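Long-range contacts in probable acetyltransferase (Agrobacterium tumefaciens, PDB 2GE3), which probably transfers an acetyl group from bound acetyl coenzyme A to an acceptor substrate, as GNAT-family acetyltransferases do: residues C73-Q78 and R108-A113; A84-L89 and R121-V126. All blocks are in the same frame, centred on the assembly; numbering follows the deposited sequence.

Interaction 1: C73-Q78 and R108-A113; sequences CDIRRQ and RRTLDA
Cys73 and Ile75 of strand 73-77 face Thr110 of helix 108-113, whose axis lies 8.3 Å from that of the strand and runs in nearly the same direction, at 25°. The backbones are nearest at Cys73 and Thr110, with 6.6 Å between their CA atoms. Thr110 carries most of the contact. Its hydroxyl side meets the cysteine: Cys73 SG lies 3.5 Å from Thr110 OG1. No hydrogen bond crosses there. Thr110 OG1 is bound instead to the carbonyl of Leu106, one turn back in the helix, so this buried hydroxyl is satisfied within its own helix. The methyl lies chiefly against Ile75 but also touches Cys73 SG. Thr110 CG2 stands anti to the backbone N and reaches the strand, 3.7 Å from Ile75 CG1. Ile75 and Thr110 point oppositely and overlap along their flanks. The far end of Ile75 reaches in to the helix, where its CD1 comes 4.1 Å from Leu111 CD2. Leu111 leaves the helix pointing away from the strand, and only that methyl comes back to it. Phe61 of strand 60-65 also packs on Thr110, and Leu119 on Ile75. Asp74 lies on the other face of the strand, against Phe49 and Met53 of helix 43-55. A central sheet with helices packed on both faces is characteristic of the GNAT fold.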
loop_
_atom_site.group_PDB
_atom_site.type_symbol
_atom_site.label_atom_id
_atom_site.label_comp_id
_atom_site.label_asym_id
_atom_site.label_seq_id
_atom_site.Cartn_x
_atom_site.Cartn_y
_atom_site.Cartn_z
ATOM N N CYS A 73 -4.739 -18.325 2.380
ATOM C CA CYS A 73 -5.176 -17.052 2.832
ATOM C C CYS A 73 -4.020 -16.590 3.694
ATOM O O CYS A 73 -3.545 -17.332 4.556
ATOM C CB CYS A 73 -6.524 -17.201 3.600
ATOM S SG CYS A 73 -7.205 -15.681 4.299
ATOM N N ASP A 74 -3.616 -15.344 3.542
ATOM C CA ASP A 74 -2.535 -14.875 4.363
ATOM C C ASP A 74 -2.622 -13.389 4.750
ATOM O O ASP A 74 -3.323 -12.589 4.117
ATOM C CB ASP A 74 -1.156 -15.283 3.834
ATOM C CG ASP A 74 -0.847 -14.783 2.410
ATOM O OD1 ASP A 74 -1.310 -13.680 1.991
ATOM O OD2 ASP A 74 -0.057 -15.505 1.709
ATOM N N ILE A 75 -1.977 -13.060 5.866
ATOM C CA ILE A 75 -2.029 -11.671 6.343
ATOM C C ILE A 75 -0.571 -11.178 6.489
ATOM O O ILE A 75 0.195 -11.763 7.268
ATOM C CB ILE A 75 -2.953 -11.466 7.615
ATOM C CG1 ILE A 75 -4.413 -11.800 7.282
ATOM C CG2 ILE A 75 -2.891 -9.992 8.168
ATOM C CD1 ILE A 75 -5.455 -11.764 8.451
ATOM N N ARG A 76 -0.174 -10.191 5.675
ATOM C CA ARG A 76 1.126 -9.529 5.851
ATOM C C ARG A 76 1.030 -8.276 6.749
ATOM O O ARG A 76 0.338 -7.283 6.420
ATOM C CB ARG A 76 1.815 -9.245 4.510
ATOM C CG ARG A 76 1.116 -8.154 3.603
ATOM C CD ARG A 76 1.818 -7.968 2.207
ATOM N NE ARG A 76 2.128 -9.340 1.769
ATOM C CZ ARG A 76 1.286 -10.090 1.078
ATOM N NH1 ARG A 76 0.106 -9.556 0.700
ATOM N NH2 ARG A 76 1.625 -11.352 0.768
ATOM N N ARG A 77 1.716 -8.360 7.902
ATOM C CA ARG A 77 1.989 -7.216 8.794
ATOM C C ARG A 77 2.717 -6.026 8.114
ATOM O O ARG A 77 3.729 -6.229 7.459
ATOM C CB ARG A 77 2.774 -7.653 10.019
ATOM C CG ARG A 77 2.528 -6.732 11.214
ATOM C CD ARG A 77 3.259 -7.202 12.473
ATOM N NE ARG A 77 3.046 -6.304 13.589
ATOM C CZ ARG A 77 3.829 -6.266 14.679
ATOM N NH1 ARG A 77 4.892 -7.070 14.779
ATOM N NH2 ARG A 77 3.569 -5.428 15.689
ATOM N N GLN A 78 2.139 -4.808 8.255
ATOM C CA GLN A 78 2.751 -3.541 7.797
ATOM C C GLN A 78 4.087 -3.345 8.537
ATOM O O GLN A 78 4.248 -3.730 9.691
ATOM C CB GLN A 78 1.846 -2.320 8.031
ATOM C CG GLN A 78 0.652 -2.154 7.078
ATOM C CD GLN A 78 1.020 -1.757 5.611
ATOM O OE1 GLN A 78 0.585 -2.430 4.667
ATOM N NE2 GLN A 78 1.831 -0.669 5.417
ATOM N N ARG A 108 -11.891 -17.258 8.251
ATOM C CA ARG A 108 -12.091 -17.389 9.689
ATOM C C ARG A 108 -10.897 -17.817 10.496
ATOM O O ARG A 108 -10.667 -17.302 11.612
ATOM C CB ARG A 108 -13.294 -18.316 9.980
ATOM C CG ARG A 108 -14.515 -17.752 9.355
ATOM C CD ARG A 108 -15.802 -17.980 10.013
ATOM N NE ARG A 108 -16.750 -18.425 9.023
ATOM C CZ ARG A 108 -17.780 -17.766 8.518
ATOM N NH1 ARG A 108 -18.151 -16.454 8.889
ATOM N NH2 ARG A 108 -18.486 -18.488 7.632
ATOM N N ARG A 109 -10.199 -18.839 10.002
ATOM C CA ARG A 109 -8.989 -19.317 10.663
ATOM C C ARG A 109 -7.901 -18.256 10.629
ATOM O O ARG A 109 -7.133 -18.079 11.601
ATOM C CB ARG A 109 -8.451 -20.587 9.990
ATOM C CG ARG A 109 -9.327 -21.880 10.304
ATOM C CD ARG A 109 -9.155 -22.242 11.844
ATOM N NE ARG A 109 -7.775 -22.692 12.142
ATOM C CZ ARG A 109 -7.283 -23.890 11.780
ATOM N NH1 ARG A 109 -8.024 -24.747 11.050
ATOM N NH2 ARG A 109 -6.038 -24.226 12.100
ATOM N N THR A 110 -7.770 -17.602 9.482
ATOM C CA THR A 110 -6.682 -16.649 9.251
ATOM C C THR A 110 -6.915 -15.376 10.086
ATOM O O THR A 110 -5.982 -14.866 10.660
ATOM C CB THR A 110 -6.486 -16.352 7.738
ATOM O OG1 THR A 110 -6.270 -17.598 7.055
ATOM C CG2 THR A 110 -5.249 -15.353 7.444
ATOM N N LEU A 111 -8.149 -14.881 10.162
ATOM C CA LEU A 111 -8.512 -13.744 11.027
ATOM C C LEU A 111 -8.397 -14.026 12.494
ATOM O O LEU A 111 -8.019 -13.146 13.322
ATOM C CB LEU A 111 -9.952 -13.271 10.705
ATOM C CG LEU A 111 -10.132 -12.602 9.298
ATOM C CD1 LEU A 111 -11.598 -12.399 9.038
ATOM C CD2 LEU A 111 -9.395 -11.187 9.201
ATOM N N ASP A 112 -8.815 -15.232 12.886
ATOM C CA ASP A 112 -8.636 -15.569 14.240
ATOM C C ASP A 112 -7.135 -15.594 14.629
ATOM O O ASP A 112 -6.743 -15.026 15.661
ATOM C CB ASP A 112 -9.350 -16.848 14.581
ATOM C CG ASP A 112 -10.127 -16.695 15.935
ATOM O OD1 ASP A 112 -11.174 -15.908 16.019
ATOM O OD2 ASP A 112 -9.619 -17.294 16.892
ATOM N N ALA A 113 -6.279 -16.197 13.806
ATOM C CA ALA A 113 -4.862 -16.144 14.131
ATOM C C ALA A 113 -4.333 -14.672 14.147
ATOM O O ALA A 113 -3.420 -14.355 14.926
ATOM C CB ALA A 113 -4.097 -16.929 13.162
#

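Interaction 2: A84-L89 and R121-V126; sequences AHCGTL and RIELSV. With ACO (acetyl coenzyme *a), chain E.
The parallel pair of strands 86-89 and 121-126 belongs to a beta-alpha-beta unit, and its second strand leads into the acetyl coenzyme A pocket. Four backbone hydrogen bonds join the strands. Arg121 N reaches His85 O at 3.1 Å. Gly87 N then binds Arg121 O, Glu123 N binds Gly87 O, and Leu89 N binds Glu123 O. Beyond these the strands splay, and a water bridges them, 2.8 Å from Leu89 O and 3.0 Å from Ser125 N. On the face of Cys86, Arg121 stretches out along its strand (chi1 177°), and its NE and NH2 both grip Glu123 OE2, each at 3.2 Å, with the oxygen in the guanidinium plane. Cys86 SG lies 3.2 Å from the same Glu123 OE2. Glu145 and Arg83 extend this charge network. On the other face Leu89 CB packs on Ile122 CG2 at 3.9 Å, and Leu89 and Leu124 run alongside, their CD2 methyls 4.2 Å apart. Val126 CG2 comes 3.5 Å from the acetyl O of the ligand. His85 NE2 hydrogen-bonds the backbone O of Asp150 of the second subunit. Strand 68-77 flanks the pair beside 86-89, strand 158-167 beside 121-126, and helix 131-140 packs on Leu124 and Val126.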
loop_
_atom_site.group_PDB
_atom_site.type_symbol
_atom_site.label_atom_id
_atom_site.label_comp_id
_atom_site.label_asym_id
_atom_site.label_seq_id
_atom_site.Cartn_x
_atom_site.Cartn_y
_atom_site.Cartn_z
ATOM N N ALA A 84 2.132 -0.811 12.113
ATOM C CA ALA A 84 2.339 -2.226 12.560
ATOM C C ALA A 84 1.209 -2.962 13.240
ATOM O O ALA A 84 1.325 -4.165 13.316
ATOM C CB ALA A 84 3.641 -2.390 13.432
ATOM N N HIS A 85 0.142 -2.285 13.730
ATOM C CA HIS A 85 -1.098 -2.910 14.185
ATOM C C HIS A 85 -2.012 -3.325 12.965
ATOM O O HIS A 85 -3.066 -3.911 13.171
ATOM C CB HIS A 85 -1.894 -1.907 15.052
ATOM C CG HIS A 85 -2.271 -0.650 14.297
ATOM N ND1 HIS A 85 -1.316 0.173 13.739
ATOM C CD2 HIS A 85 -3.473 -0.148 13.901
ATOM C CE1 HIS A 85 -1.903 1.184 13.108
ATOM N NE2 HIS A 85 -3.212 0.997 13.159
ATOM N N CYS A 86 -1.548 -3.113 11.740
ATOM C CA CYS A 86 -2.271 -3.435 10.507
ATOM C C CYS A 86 -1.696 -4.565 9.662
ATOM O O CYS A 86 -0.461 -4.711 9.551
ATOM C CB CYS A 86 -2.275 -2.208 9.638
ATOM S SG CYS A 86 -3.531 -2.185 8.334
ATOM N N GLY A 87 -2.579 -5.408 9.111
ATOM C CA GLY A 87 -2.139 -6.476 8.198
ATOM C C GLY A 87 -2.931 -6.398 6.874
ATOM O O GLY A 87 -4.052 -5.915 6.892
ATOM N N THR A 88 -2.327 -6.812 5.749
ATOM C CA THR A 88 -2.971 -6.876 4.441
ATOM C C THR A 88 -3.287 -8.322 4.106
ATOM O O THR A 88 -2.407 -9.172 4.169
ATOM C CB THR A 88 -2.076 -6.340 3.365
ATOM O OG1 THR A 88 -1.729 -5.033 3.719
ATOM C CG2 THR A 88 -2.795 -6.264 1.949
ATOM N N LEU A 89 -4.535 -8.585 3.803
ATOM C CA LEU A 89 -5.000 -9.921 3.448
ATOM C C LEU A 89 -4.897 -10.235 1.915
ATOM O O LEU A 89 -5.177 -9.383 1.103
ATOM C CB LEU A 89 -6.436 -10.157 3.990
ATOM C CG LEU A 89 -7.040 -11.606 3.903
ATOM C CD1 LEU A 89 -7.891 -11.864 5.080
ATOM C CD2 LEU A 89 -7.841 -11.686 2.675
ATOM N N ARG A 121 -6.190 -4.151 12.885
ATOM C CA ARG A 121 -6.777 -3.795 11.587
ATOM C C ARG A 121 -6.297 -4.697 10.449
ATOM O O ARG A 121 -5.104 -4.921 10.304
ATOM C CB ARG A 121 -6.596 -2.307 11.306
ATOM C CG ARG A 121 -7.114 -1.829 9.928
ATOM C CD ARG A 121 -6.710 -0.373 9.803
ATOM N NE ARG A 121 -6.788 -0.094 8.377
ATOM C CZ ARG A 121 -7.938 0.197 7.744
ATOM N NH1 ARG A 121 -9.105 0.350 8.421
ATOM N NH2 ARG A 121 -7.918 0.328 6.436
ATOM N N ILE A 122 -7.260 -5.355 9.799
ATOM C CA ILE A 122 -7.051 -6.126 8.592
ATOM C C ILE A 122 -7.664 -5.411 7.343
ATOM O O ILE A 122 -8.811 -5.077 7.322
ATOM C CB ILE A 122 -7.518 -7.579 8.653
ATOM C CG1 ILE A 122 -7.095 -8.273 9.928
ATOM C CG2 ILE A 122 -7.005 -8.342 7.371
ATOM C CD1 ILE A 122 -5.542 -8.189 10.260
ATOM N N GLU A 123 -6.838 -5.171 6.324
ATOM C CA GLU A 123 -7.279 -4.439 5.160
ATOM C C GLU A 123 -6.993 -5.225 3.891
ATOM O O GLU A 123 -6.202 -6.156 3.911
ATOM C CB GLU A 123 -6.687 -2.999 5.148
ATOM C CG GLU A 123 -5.289 -2.912 4.680
ATOM C CD GLU A 123 -4.573 -1.475 4.920
ATOM O OE1 GLU A 123 -3.705 -1.220 4.053
ATOM O OE2 GLU A 123 -4.871 -0.641 5.867
ATOM N N LEU A 124 -7.758 -4.918 2.848
ATOM C CA LEU A 124 -7.743 -5.613 1.557
ATOM C C LEU A 124 -8.223 -4.679 0.477
ATOM O O LEU A 124 -8.907 -3.651 0.724
ATOM C CB LEU A 124 -8.544 -6.942 1.601
ATOM C CG LEU A 124 -10.029 -7.021 1.859
ATOM C CD1 LEU A 124 -10.894 -6.471 0.612
ATOM C CD2 LEU A 124 -10.388 -8.433 2.247
ATOM N N SER A 125 -7.785 -4.973 -0.727
ATOM C CA SER A 125 -8.269 -4.313 -1.940
ATOM C C SER A 125 -8.870 -5.364 -2.852
ATOM O O SER A 125 -8.279 -6.404 -2.986
ATOM C CB SER A 125 -7.080 -3.692 -2.643
ATOM O OG SER A 125 -6.884 -2.434 -1.951
ATOM N N VAL A 126 -10.016 -5.102 -3.465
ATOM C CA VAL A 126 -10.662 -6.044 -4.345
ATOM C C VAL A 126 -11.165 -5.350 -5.631
ATOM O O VAL A 126 -11.666 -4.218 -5.565
ATOM C CB VAL A 126 -11.805 -6.805 -3.568
ATOM C CG1 VAL A 126 -12.927 -5.808 -3.063
ATOM C CG2 VAL A 126 -12.372 -7.882 -4.350
HETATM N N1A ACO E . -21.960 -12.847 -7.156
HETATM C C2A ACO E . -22.418 -12.611 -5.926
HETATM N N3A ACO E . -22.191 -13.484 -4.928
HETATM C C4A ACO E . -21.520 -14.642 -5.155
HETATM C C5A ACO E . -20.984 -14.945 -6.449
HETATM C C6A ACO E . -21.248 -13.963 -7.496
HETATM N N6A ACO E . -20.710 -14.246 -8.754
HETATM N N7A ACO E . -20.397 -16.207 -6.401
HETATM C C8A ACO E . -20.483 -16.663 -5.151
HETATM N N9A ACO E . -21.181 -15.743 -4.432
HETATM C C1B ACO E . -21.448 -15.861 -3.022
HETATM C C2B ACO E . -21.833 -17.243 -2.521
HETATM O O2B ACO E . -23.276 -17.283 -2.567
HETATM C C3B ACO E . -21.222 -17.100 -1.120
HETATM O O3B ACO E . -22.037 -16.197 -0.357
HETATM P P3B ACO E . -23.325 -16.603 0.577
HETATM O O7A ACO E . -24.500 -17.111 -0.251
HETATM O O8A ACO E . -23.586 -15.190 1.104
HETATM O O9A ACO E . -22.848 -17.759 1.392
HETATM C C4B ACO E . -19.916 -16.323 -1.297
HETATM O O4B ACO E . -20.164 -15.504 -2.433
HETATM C C5B ACO E . -18.727 -17.268 -1.628
HETATM O O5B ACO E . -18.330 -17.912 -0.427
HETATM P P1A ACO E . -17.301 -19.062 -0.338
HETATM O O1A ACO E . -16.894 -19.028 1.087
HETATM O O2A ACO E . -18.104 -20.157 -1.008
HETATM O O3A ACO E . -16.129 -18.477 -1.297
HETATM P P2A ACO E . -14.957 -19.203 -2.035
HETATM O O4A ACO E . -14.533 -20.545 -1.524
HETATM O O5A ACO E . -15.361 -19.131 -3.482
HETATM O O6A ACO E . -13.719 -18.160 -1.733
HETATM C CBP ACO E . -12.650 -16.459 -3.127
HETATM C CCP ACO E . -13.839 -16.805 -2.215
HETATM C CDP ACO E . -12.942 -15.050 -3.742
HETATM C CEP ACO E . -11.332 -16.462 -2.353
HETATM C CAP ACO E . -12.401 -17.540 -4.255
HETATM O OAP ACO E . -13.597 -17.598 -4.992
HETATM C C9P ACO E . -11.294 -17.331 -5.251
HETATM O O9P ACO E . -10.168 -17.767 -5.012
HETATM N N8P ACO E . -11.563 -16.687 -6.404
HETATM C C7P ACO E . -10.442 -16.384 -7.324
HETATM C C6P ACO E . -9.345 -15.540 -6.710
HETATM C C5P ACO E . -9.744 -14.316 -5.923
HETATM O O5P ACO E . -10.687 -13.596 -6.239
HETATM N N4P ACO E . -8.958 -14.015 -4.881
HETATM C C3P ACO E . -9.399 -13.084 -3.862
HETATM C C2P ACO E . -9.466 -11.697 -4.452
HETATM S S1P ACO E . -7.828 -11.112 -4.815
HETATM C C ACO E . -8.575 -9.680 -4.389
HETATM O O ACO E . -9.539 -9.745 -3.675
HETATM C CH3 ACO E . -7.892 -8.422 -4.866
HETATM O O HOH W 1 -5.889 -7.292 -0.623
#

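In the fold
Interactions 1 and 2 are both buried, with centres about 9 Å apart, and meet in one sheet, where strand 68-77 neighbours strand 86-93. Helix 102-117, which supplies 108-113, is also the connection between the two strands of interaction 2. Interaction 1 packs this helix on the sheet mainly through side chains, with no hydrogen bond across. Interaction 2 works within the sheet, through backbone hydrogen bonds, with an ion pair on one face and apolar packing on the other. Ile75 links them: it packs on Thr110 and Leu111, and also on Gly87, Leu89 and Ile122. Interaction 2 reaches both the ligand and the second subunit, whereas no other protein chain of the assembly touches interaction 1.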